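Local coordinates for transferrin binding protein B (Actinobacillus suis, PDB 3PQU), which probably binds host transferrin at the bacterial outer membrane as the lipoprotein part of the receptor used for iron acquisition, at residues G434-Y439 / D470-D475; G480-K485 / F492-T497; P540-L545 / A564-E569. All blocks are in the same frame, centred on the assembly; numbering follows the deposited sequence. Where two conformers were deposited one is given.

Interaction 1: G434-Y439 / D470-D475; sequences GGNYKY and DVNFSD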
loop_
_atom_site.group_PDB
_atom_site.type_symbol
_atom_site.label_atom_id
_atom_site.label_comp_id
_atom_site.label_asym_id
_atom_site.label_seq_id
_atom_site.Cartn_x
_atom_site.Cartn_y
_atom_site.Cartn_z
ATOM N N GLY A 434 -6.167 -30.189 -13.690
ATOM C CA GLY A 434 -6.937 -30.688 -14.819
ATOM C C GLY A 434 -8.417 -30.387 -14.661
ATOM O O GLY A 434 -8.891 -30.176 -13.548
ATOM N N GLY A 435 -9.156 -30.359 -15.767
ATOM C CA GLY A 435 -8.597 -30.570 -17.088
ATOM C C GLY A 435 -9.050 -29.502 -18.066
ATOM O O GLY A 435 -8.335 -28.534 -18.309
ATOM N N ASN A 436 -10.244 -29.668 -18.625
ATOM C CA ASN A 436 -10.735 -28.760 -19.662
ATOM C C ASN A 436 -11.956 -27.935 -19.247
ATOM O O ASN A 436 -12.992 -28.483 -18.872
ATOM C CB ASN A 436 -11.040 -29.528 -20.951
ATOM C CG ASN A 436 -10.062 -29.209 -22.064
ATOM O OD1 ASN A 436 -9.064 -28.391 -21.758
ATOM N ND2 ASN A 436 -10.204 -29.690 -23.187
ATOM N N TYR A 437 -11.828 -26.613 -19.327
ATOM C CA TYR A 437 -12.916 -25.708 -18.960
ATOM C C TYR A 437 -13.065 -24.547 -19.941
ATOM O O TYR A 437 -12.115 -24.176 -20.632
ATOM C CB TYR A 437 -12.711 -25.181 -17.534
ATOM C CG TYR A 437 -12.684 -26.277 -16.493
ATOM C CD1 TYR A 437 -13.822 -26.601 -15.766
ATOM C CD2 TYR A 437 -11.524 -27.005 -16.251
ATOM C CE1 TYR A 437 -13.804 -27.610 -14.820
ATOM C CE2 TYR A 437 -11.500 -28.016 -15.306
ATOM C CZ TYR A 437 -12.642 -28.313 -14.594
ATOM O OH TYR A 437 -12.626 -29.317 -13.654
ATOM N N LYS A 438 -14.267 -23.980 -19.998
ATOM C CA LYS A 438 -14.536 -22.836 -20.864
ATOM C C LYS A 438 -14.668 -21.538 -20.059
ATOM O O LYS A 438 -15.237 -21.532 -18.968
ATOM C CB LYS A 438 -15.806 -23.070 -21.684
ATOM C CG LYS A 438 -16.068 -22.017 -22.753
ATOM C CD LYS A 438 -15.075 -22.132 -23.901
ATOM C CE LYS A 438 -15.444 -21.212 -25.054
ATOM N NZ LYS A 438 -14.645 -21.503 -26.277
ATOM N N TYR A 439 -14.138 -20.447 -20.605
ATOM C CA TYR A 439 -14.241 -19.135 -19.974
ATOM C C TYR A 439 -14.790 -18.125 -20.973
ATOM O O TYR A 439 -14.269 -17.998 -22.079
ATOM C CB TYR A 439 -12.869 -18.654 -19.494
ATOM C CG TYR A 439 -12.315 -19.359 -18.273
ATOM C CD1 TYR A 439 -12.225 -18.700 -17.050
ATOM C CD2 TYR A 439 -11.855 -20.668 -18.344
ATOM C CE1 TYR A 439 -11.706 -19.328 -15.927
ATOM C CE2 TYR A 439 -11.336 -21.308 -17.228
ATOM C CZ TYR A 439 -11.262 -20.631 -16.019
ATOM O OH TYR A 439 -10.750 -21.249 -14.896
ATOM N N ASP A 470 -10.502 -21.530 -23.942
ATOM C CA ASP A 470 -10.447 -22.920 -23.546
ATOM C C ASP A 470 -9.235 -23.040 -22.643
ATOM O O ASP A 470 -8.115 -22.695 -23.032
ATOM C CB ASP A 470 -10.336 -23.847 -24.761
ATOM C CG ASP A 470 -11.558 -23.778 -25.656
ATOM O OD1 ASP A 470 -11.388 -23.659 -26.889
ATOM O OD2 ASP A 470 -12.689 -23.832 -25.124
ATOM N N VAL A 471 -9.473 -23.492 -21.422
ATOM C CA VAL A 471 -8.402 -23.655 -20.455
ATOM C C VAL A 471 -8.189 -25.131 -20.140
ATOM O O VAL A 471 -9.103 -25.813 -19.670
ATOM C CB VAL A 471 -8.685 -22.859 -19.166
ATOM C CG1 VAL A 471 -7.647 -23.176 -18.101
ATOM C CG2 VAL A 471 -8.696 -21.362 -19.466
ATOM N N ASN A 472 -6.988 -25.625 -20.427
ATOM C CA ASN A 472 -6.655 -27.020 -20.163
ATOM C C ASN A 472 -5.630 -27.110 -19.045
ATOM O O ASN A 472 -4.430 -26.954 -19.279
ATOM C CB ASN A 472 -6.110 -27.696 -21.420
ATOM C CG ASN A 472 -6.078 -29.210 -21.307
ATOM O OD1 ASN A 472 -5.659 -29.766 -20.292
ATOM N ND2 ASN A 472 -6.514 -29.889 -22.367
ATOM N N PHE A 473 -6.107 -27.356 -17.831
ATOM C CA PHE A 473 -5.229 -27.428 -16.673
ATOM C C PHE A 473 -4.335 -28.665 -16.739
ATOM O O PHE A 473 -3.248 -28.684 -16.162
ATOM C CB PHE A 473 -6.037 -27.398 -15.369
ATOM C CG PHE A 473 -6.713 -26.077 -15.099
ATOM C CD1 PHE A 473 -5.965 -24.953 -14.754
ATOM C CD2 PHE A 473 -8.097 -25.957 -15.171
ATOM C CE1 PHE A 473 -6.586 -23.725 -14.493
ATOM C CE2 PHE A 473 -8.732 -24.734 -14.911
ATOM C CZ PHE A 473 -7.972 -23.614 -14.571
ATOM N N SER A 474 -4.784 -29.691 -17.463
ATOM C CA SER A 474 -3.999 -30.918 -17.591
ATOM C C SER A 474 -2.678 -30.709 -18.327
ATOM O O SER A 474 -1.607 -30.992 -17.785
ATOM C CB SER A 474 -4.815 -32.031 -18.245
ATOM O OG SER A 474 -5.569 -32.725 -17.270
ATOM N N ASP A 475 -2.743 -30.212 -19.556
ATOM C CA ASP A 475 -1.511 -29.929 -20.286
ATOM C C ASP A 475 -1.174 -28.443 -20.268
ATOM O O ASP A 475 -0.524 -27.929 -21.181
ATOM C CB ASP A 475 -1.552 -30.488 -21.714
ATOM C CG ASP A 475 -2.824 -30.132 -22.444
ATOM O OD1 ASP A 475 -3.354 -29.026 -22.203
ATOM O OD2 ASP A 475 -3.286 -30.955 -23.266
#

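Interaction 2: G480-K485 / F492-T497; sequences GKLFDK and FTVDAT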
loop_
_atom_site.group_PDB
_atom_site.type_symbol
_atom_site.label_atom_id
_atom_site.label_comp_id
_atom_site.label_asym_id
_atom_site.label_seq_id
_atom_site.Cartn_x
_atom_site.Cartn_y
_atom_site.Cartn_z
ATOM N N GLY A 480 -7.416 -18.633 -26.492
ATOM C CA GLY A 480 -8.414 -17.593 -26.382
ATOM C C GLY A 480 -8.844 -17.022 -27.708
ATOM O O GLY A 480 -8.089 -17.014 -28.676
ATOM N N LYS A 481 -10.077 -16.540 -27.741
ATOM C CA LYS A 481 -10.613 -15.866 -28.906
ATOM C C LYS A 481 -11.250 -14.564 -28.439
ATOM O O LYS A 481 -12.021 -14.560 -27.485
ATOM C CB LYS A 481 -11.650 -16.752 -29.602
ATOM C CG LYS A 481 -11.112 -18.102 -30.079
ATOM C CD LYS A 481 -12.195 -18.927 -30.759
ATOM C CE LYS A 481 -11.595 -20.132 -31.480
ATOM N NZ LYS A 481 -12.609 -20.910 -32.251
ATOM N N LEU A 482 -10.913 -13.463 -29.102
ATOM C CA LEU A 482 -11.506 -12.165 -28.797
ATOM C C LEU A 482 -12.193 -11.551 -30.018
ATOM O O LEU A 482 -11.559 -11.340 -31.056
ATOM C CB LEU A 482 -10.445 -11.211 -28.263
ATOM C CG LEU A 482 -10.036 -11.431 -26.809
ATOM C CD1 LEU A 482 -8.865 -12.385 -26.692
ATOM C CD2 LEU A 482 -9.680 -10.106 -26.215
ATOM N N PHE A 483 -13.483 -11.246 -29.888
ATOM C CA PHE A 483 -14.299 -10.863 -31.051
ATOM C C PHE A 483 -14.687 -9.388 -31.075
ATOM O O PHE A 483 -14.860 -8.758 -30.035
ATOM C CB PHE A 483 -15.599 -11.674 -31.090
ATOM C CG PHE A 483 -15.400 -13.155 -31.235
ATOM C CD1 PHE A 483 -14.894 -13.908 -30.185
ATOM C CD2 PHE A 483 -15.758 -13.802 -32.410
ATOM C CE1 PHE A 483 -14.721 -15.276 -30.311
ATOM C CE2 PHE A 483 -15.592 -15.173 -32.543
ATOM C CZ PHE A 483 -15.072 -15.910 -31.491
ATOM N N ASP A 484 -14.849 -8.852 -32.277
ATOM C CA ASP A 484 -15.485 -7.556 -32.456
ATOM C C ASP A 484 -16.996 -7.774 -32.346
ATOM O O ASP A 484 -17.472 -8.911 -32.451
ATOM C CB ASP A 484 -15.116 -6.980 -33.829
ATOM C CG ASP A 484 -15.679 -5.590 -34.055
ATOM O OD1 ASP A 484 -15.776 -5.173 -35.231
ATOM O OD2 ASP A 484 -16.032 -4.915 -33.064
ATOM N N LYS A 485 -17.754 -6.701 -32.124
ATOM C CA LYS A 485 -19.209 -6.809 -32.123
ATOM C C LYS A 485 -19.666 -7.171 -33.529
ATOM O O LYS A 485 -19.146 -6.641 -34.509
ATOM C CB LYS A 485 -19.868 -5.507 -31.659
ATOM C CG LYS A 485 -19.910 -4.409 -32.707
ATOM C CD LYS A 485 -20.541 -3.120 -32.171
ATOM C CE LYS A 485 -22.048 -3.250 -31.946
ATOM N NZ LYS A 485 -22.399 -4.060 -30.741
ATOM N N PHE A 492 -8.797 -10.989 -32.472
ATOM C CA PHE A 492 -7.561 -11.397 -31.811
ATOM C C PHE A 492 -7.699 -12.815 -31.269
ATOM O O PHE A 492 -8.732 -13.167 -30.706
ATOM C CB PHE A 492 -7.239 -10.465 -30.639
ATOM C CG PHE A 492 -6.512 -9.208 -31.027
ATOM C CD1 PHE A 492 -7.167 -7.989 -31.047
ATOM C CD2 PHE A 492 -5.165 -9.241 -31.343
ATOM C CE1 PHE A 492 -6.499 -6.831 -31.390
ATOM C CE2 PHE A 492 -4.492 -8.084 -31.685
ATOM C CZ PHE A 492 -5.159 -6.879 -31.707
ATOM N N THR A 493 -6.664 -13.627 -31.433
ATOM C CA THR A 493 -6.590 -14.886 -30.699
ATOM C C THR A 493 -5.397 -14.853 -29.755
ATOM O O THR A 493 -4.489 -14.037 -29.915
ATOM C CB THR A 493 -6.468 -16.118 -31.623
ATOM O OG1 THR A 493 -5.179 -16.133 -32.249
ATOM C CG2 THR A 493 -7.557 -16.110 -32.681
ATOM N N VAL A 494 -5.406 -15.741 -28.770
ATOM C CA VAL A 494 -4.296 -15.839 -27.834
ATOM C C VAL A 494 -3.856 -17.279 -27.614
ATOM O O VAL A 494 -4.678 -18.175 -27.431
ATOM C CB VAL A 494 -4.645 -15.236 -26.464
ATOM C CG1 VAL A 494 -3.507 -15.473 -25.495
ATOM C CG2 VAL A 494 -4.939 -13.751 -26.590
ATOM N N ASP A 495 -2.546 -17.486 -27.629
ATOM C CA ASP A 495 -1.967 -18.777 -27.293
ATOM C C ASP A 495 -1.010 -18.557 -26.135
ATOM O O ASP A 495 -0.057 -17.787 -26.247
ATOM C CB ASP A 495 -1.212 -19.352 -28.489
ATOM C CG ASP A 495 -1.902 -19.058 -29.804
ATOM O OD1 ASP A 495 -2.560 -19.970 -30.348
ATOM O OD2 ASP A 495 -1.792 -17.912 -30.290
ATOM N N ALA A 496 -1.263 -19.228 -25.021
ATOM C CA ALA A 496 -0.466 -18.993 -23.825
ATOM C C ALA A 496 -0.204 -20.261 -23.028
ATOM O O ALA A 496 -0.813 -21.303 -23.260
ATOM C CB ALA A 496 -1.128 -17.934 -22.943
ATOM N N THR A 497 0.713 -20.155 -22.078
ATOM C CA THR A 497 1.062 -21.281 -21.238
ATOM C C THR A 497 0.810 -20.958 -19.770
ATOM O O THR A 497 1.185 -19.889 -19.275
ATOM C CB THR A 497 2.529 -21.689 -21.436
ATOM O OG1 THR A 497 2.730 -22.101 -22.796
ATOM C CG2 THR A 497 2.891 -22.831 -20.505
#

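Interaction 3: P540-L545 / A564-E569; sequences PTAGEL and AKRQIE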
loop_
_atom_site.group_PDB
_atom_site.type_symbol
_atom_site.label_atom_id
_atom_site.label_comp_id
_atom_site.label_asym_id
_atom_site.label_seq_id
_atom_site.Cartn_x
_atom_site.Cartn_y
_atom_site.Cartn_z
ATOM N N PRO A 540 -10.756 -17.963 -5.512
ATOM C CA PRO A 540 -10.524 -19.168 -4.707
ATOM C C PRO A 540 -10.002 -20.352 -5.507
ATOM O O PRO A 540 -9.065 -21.009 -5.052
ATOM C CB PRO A 540 -11.916 -19.496 -4.171
ATOM C CG PRO A 540 -12.602 -18.187 -4.102
ATOM C CD PRO A 540 -12.079 -17.371 -5.251
ATOM N N THR A 541 -10.592 -20.628 -6.669
ATOM C CA THR A 541 -10.208 -21.791 -7.454
ATOM C C THR A 541 -10.047 -21.494 -8.946
ATOM O O THR A 541 -10.413 -22.320 -9.791
ATOM C CB THR A 541 -11.221 -22.965 -7.255
ATOM O OG1 THR A 541 -12.562 -22.506 -7.496
ATOM C CG2 THR A 541 -11.130 -23.518 -5.827
ATOM N N ALA A 542 -9.514 -20.320 -9.259
ATOM C CA ALA A 542 -9.240 -19.925 -10.637
ATOM C C ALA A 542 -10.501 -19.804 -11.487
ATOM O O ALA A 542 -10.444 -19.950 -12.697
ATOM C CB ALA A 542 -8.239 -20.896 -11.289
ATOM N N GLY A 543 -11.631 -19.514 -10.852
ATOM C CA GLY A 543 -12.890 -19.365 -11.564
ATOM C C GLY A 543 -13.000 -18.130 -12.446
ATOM O O GLY A 543 -13.996 -17.954 -13.150
ATOM N N GLU A 544 -11.987 -17.271 -12.394
ATOM C CA GLU A 544 -11.913 -16.089 -13.246
ATOM C C GLU A 544 -10.501 -15.935 -13.798
ATOM O O GLU A 544 -9.525 -16.232 -13.112
ATOM C CB GLU A 544 -12.299 -14.830 -12.459
ATOM C CG GLU A 544 -13.679 -14.903 -11.823
ATOM C CD GLU A 544 -13.961 -13.769 -10.840
ATOM O OE1 GLU A 544 -13.115 -12.860 -10.686
ATOM O OE2 GLU A 544 -15.044 -13.786 -10.216
ATOM N N LEU A 545 -10.392 -15.481 -15.039
ATOM C CA LEU A 545 -9.087 -15.173 -15.598
ATOM C C LEU A 545 -9.144 -13.804 -16.254
ATOM O O LEU A 545 -10.224 -13.306 -16.597
ATOM C CB LEU A 545 -8.648 -16.248 -16.595
ATOM C CG LEU A 545 -9.314 -16.280 -17.971
ATOM C CD1 LEU A 545 -8.627 -15.306 -18.904
ATOM C CD2 LEU A 545 -9.239 -17.677 -18.538
ATOM N N ALA A 564 -12.662 -12.931 -17.958
ATOM C CA ALA A 564 -13.663 -13.957 -18.233
ATOM C C ALA A 564 -13.937 -14.890 -17.053
ATOM O O ALA A 564 -13.086 -15.105 -16.181
ATOM C CB ALA A 564 -13.305 -14.763 -19.492
ATOM N N LYS A 565 -15.142 -15.450 -17.050
ATOM C CA LYS A 565 -15.598 -16.320 -15.976
ATOM C C LYS A 565 -15.766 -17.764 -16.455
ATOM O O LYS A 565 -16.214 -18.012 -17.579
ATOM C CB LYS A 565 -16.924 -15.809 -15.414
ATOM C CG LYS A 565 -17.248 -16.346 -14.037
ATOM C CD LYS A 565 -18.631 -15.927 -13.584
ATOM C CE LYS A 565 -18.871 -16.322 -12.132
ATOM N NZ LYS A 565 -17.978 -15.587 -11.183
ATOM N N ARG A 566 -15.415 -18.710 -15.588
ATOM C CA ARG A 566 -15.506 -20.129 -15.913
ATOM C C ARG A 566 -16.968 -20.568 -16.037
ATOM O O ARG A 566 -17.822 -20.100 -15.294
ATOM C CB ARG A 566 -14.792 -20.955 -14.843
ATOM C CG ARG A 566 -14.659 -22.424 -15.184
ATOM C CD ARG A 566 -13.660 -23.094 -14.259
ATOM N NE ARG A 566 -14.021 -22.910 -12.856
ATOM C CZ ARG A 566 -13.143 -22.862 -11.859
ATOM N NH1 ARG A 566 -11.844 -22.975 -12.110
ATOM N NH2 ARG A 566 -13.564 -22.704 -10.610
ATOM N N GLN A 567 -17.259 -21.479 -16.957
ATOM C CA GLN A 567 -18.640 -21.908 -17.179
ATOM C C GLN A 567 -18.907 -23.310 -16.641
ATOM O O GLN A 567 -17.973 -24.058 -16.344
ATOM C CB GLN A 567 -18.961 -21.873 -18.673
ATOM C CG GLN A 567 -18.583 -20.571 -19.347
ATOM C CD GLN A 567 -19.430 -19.408 -18.864
ATOM O OE1 GLN A 567 -20.620 -19.329 -19.168
ATOM N NE2 GLN A 567 -18.818 -18.499 -18.106
ATOM N N ILE A 568 -20.184 -23.657 -16.514
ATOM C CA ILE A 568 -20.581 -25.016 -16.166
ATOM C C ILE A 568 -21.495 -25.590 -17.233
ATOM O O ILE A 568 -21.948 -24.875 -18.132
ATOM C CB ILE A 568 -21.347 -25.093 -14.827
ATOM C CG1 ILE A 568 -22.727 -24.445 -14.966
ATOM C CG2 ILE A 568 -20.536 -24.474 -13.697
ATOM C CD1 ILE A 568 -23.621 -24.651 -13.764
ATOM N N GLU A 569 -21.765 -26.886 -17.106
ATOM C CA GLU A 569 -22.694 -27.592 -17.978
ATOM C C GLU A 569 -22.150 -27.715 -19.400
ATOM O O GLU A 569 -22.898 -27.636 -20.375
ATOM C CB GLU A 569 -24.068 -26.913 -17.981
ATOM C CG GLU A 569 -25.182 -27.873 -18.374
ATOM C CD GLU A 569 -26.408 -27.173 -18.909
ATOM O OE1 GLU A 569 -26.449 -25.925 -18.863
ATOM O OE2 GLU A 569 -27.330 -27.877 -19.380
HETATM O O HOH W 1 -16.279 -18.526 -10.793
#

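Interaction 1: G434-Y439 / D470-D475
Tyr439 and Tyr437 meet Val471 and Phe473 on one face of an antiparallel strand pair in the C-lobe beta barrel. Strand 436-439 runs against strand 470-472 at 151°. Tyr437 and Val471 form the hydrogen-bonded pair. Val471 N gives a nearly straight bond of 2.8 Å to Tyr437 O, and Tyr437 N answers to Val471 O.

The face of Val471 is the tightly packed one. Val471 turns CG2 to the backbone N side, and this methyl lies 3.4 Å from Tyr439 CD2. Its other methyl, CG1, sits over one face of the Phe473 ring, offset toward the rim. Both tyrosines reach the edge of that ring. Tyr437 CD2 comes within 3.7 Å of Phe473 CD2, with the two ring planes 60° apart. Tyr439 OH lies in the plane of the Phe473 ring beside CZ, and it is hydrogen-bonded to Ala542 O. Ile498 also packs on Val471 and Phe473, so this side is largely buried.

The other face carries Lys438, Asp470, Asn436 and Asn472 and is more open to solvent. Lys438 NZ makes a salt bridge to Asp470 OD2 at 3.3 Å, and has a second, weak and long ion pair with Glu468. The lysine chain bends at chi2 (71°), which lays CD alongside the carboxylate. NZ then meets OD2 from above the carboxylate plane. Where the strand of Asn472 ends, an Asx motif turns the chain: Asn472 OD1 accepts from Asp475 N at 3.0 Å, with the donor above the carbonyl plane of the amide.

Interaction 2: G480-K485 / F492-T497
Leu482 and Phe492 face each other in a beta hairpin of the C-lobe barrel, made by strands 477-482 and 492-499. Together they form a hydrogen-bonded antiparallel pair. Leu482 N reaches Phe492 O at 2.7 Å, and Phe492 N returns a nearly straight bond to Leu482 O. Gly480 and Val494 form the next hydrogen-bonded pair.

Leu482, Phe492 and Val494 send their side chains to the same face of the sheet. Leu482 and Phe492 both place CG beside the backbone N, at chi1 -77° and -84°. Their CB atoms stay side by side, 4.1 Å apart, while the phenyl ring leads away from Leu482. That ring packs on Trp443 and Val447 and meets the ring of Phe549. Leu482 has an unusual chi2 of 91°. Its CD1 stops 4.2 Å from Val494 CG2 on the neighbouring strand. The two side chains lie at a slant to each other. Val494 turns CG2 to this meeting, while CG1 takes the place opposite the backbone N. Trp443 and Phe469 also pack on Leu482, so this is the buried, apolar face.

The opposite face carries Lys481 and Thr493, a non-hydrogen-bonded pair, and is more exposed. Lys481 is extended along its whole length and packs on Pro490. Thr493 sets OG1 between the backbone N and the carbonyl carbon, and its CB lies 3.5 Å from Gly480 O.

Interaction 3: P540-L545 / A564-E569
Arg566 lays its guanidinium group against the turn at Thr541-Gly543, just before the first strand of a C-lobe barrel hairpin. The hairpin is formed by strands 544-551 and 557-568. The arginine chain runs out extended as far as CD and then bends at chi3 (56°). This brings one face of the flat group against Gly543 and its edge to Thr541. Gly543 CA lies 3.5 Å above the centre of that face. At the edge, Arg566 NH1 bonds to Thr541 O at 2.8 Å, and NH2 adds a weak bond to the same oxygen. A further bond from NH2 to Thr541 OG1 is doubtful, because it rests on one of two conformers of the threonine. NH2 also has a salt bridge to Glu24, next to the short strand 22-23.

Leu545 and Ala564 form a hydrogen-bonded pair. Leu545 packs inward on Tyr439 and Val471.

Glu544 and Lys565 project from the other face, their chains askew. Their other partners lie in the loop at 396-399: Glu544 accepts from the backbone N of Glu398 and Tyr399, and Lys565 NZ bonds to Asn396 O. The direct salt bridge is loose, with Glu544 OE2 and Lys565 NZ 3.6 Å apart.

In the fold
All three interactions belong to one curled antiparallel sheet, the C-lobe beta barrel, and follow in series along the chain. Interactions 1 and 2 have centres about 15 Å apart and do not touch, but strands 467-472 and 477-482 are neighbours in the sheet. Interaction 3 lies nearer to interaction 1, about 10 Å between centres. They touch through the Lys438-Gln567 backbone bond and through Tyr439, which meets Ala542 and Leu545. Strand 436-448 therefore lies between 467-472 and the last strand, which closes the barrel. Interactions 2 and 3 are about 17 Å apart between centres. The contacts between interactions 1 and 3 join the first and last long strands of the barrel.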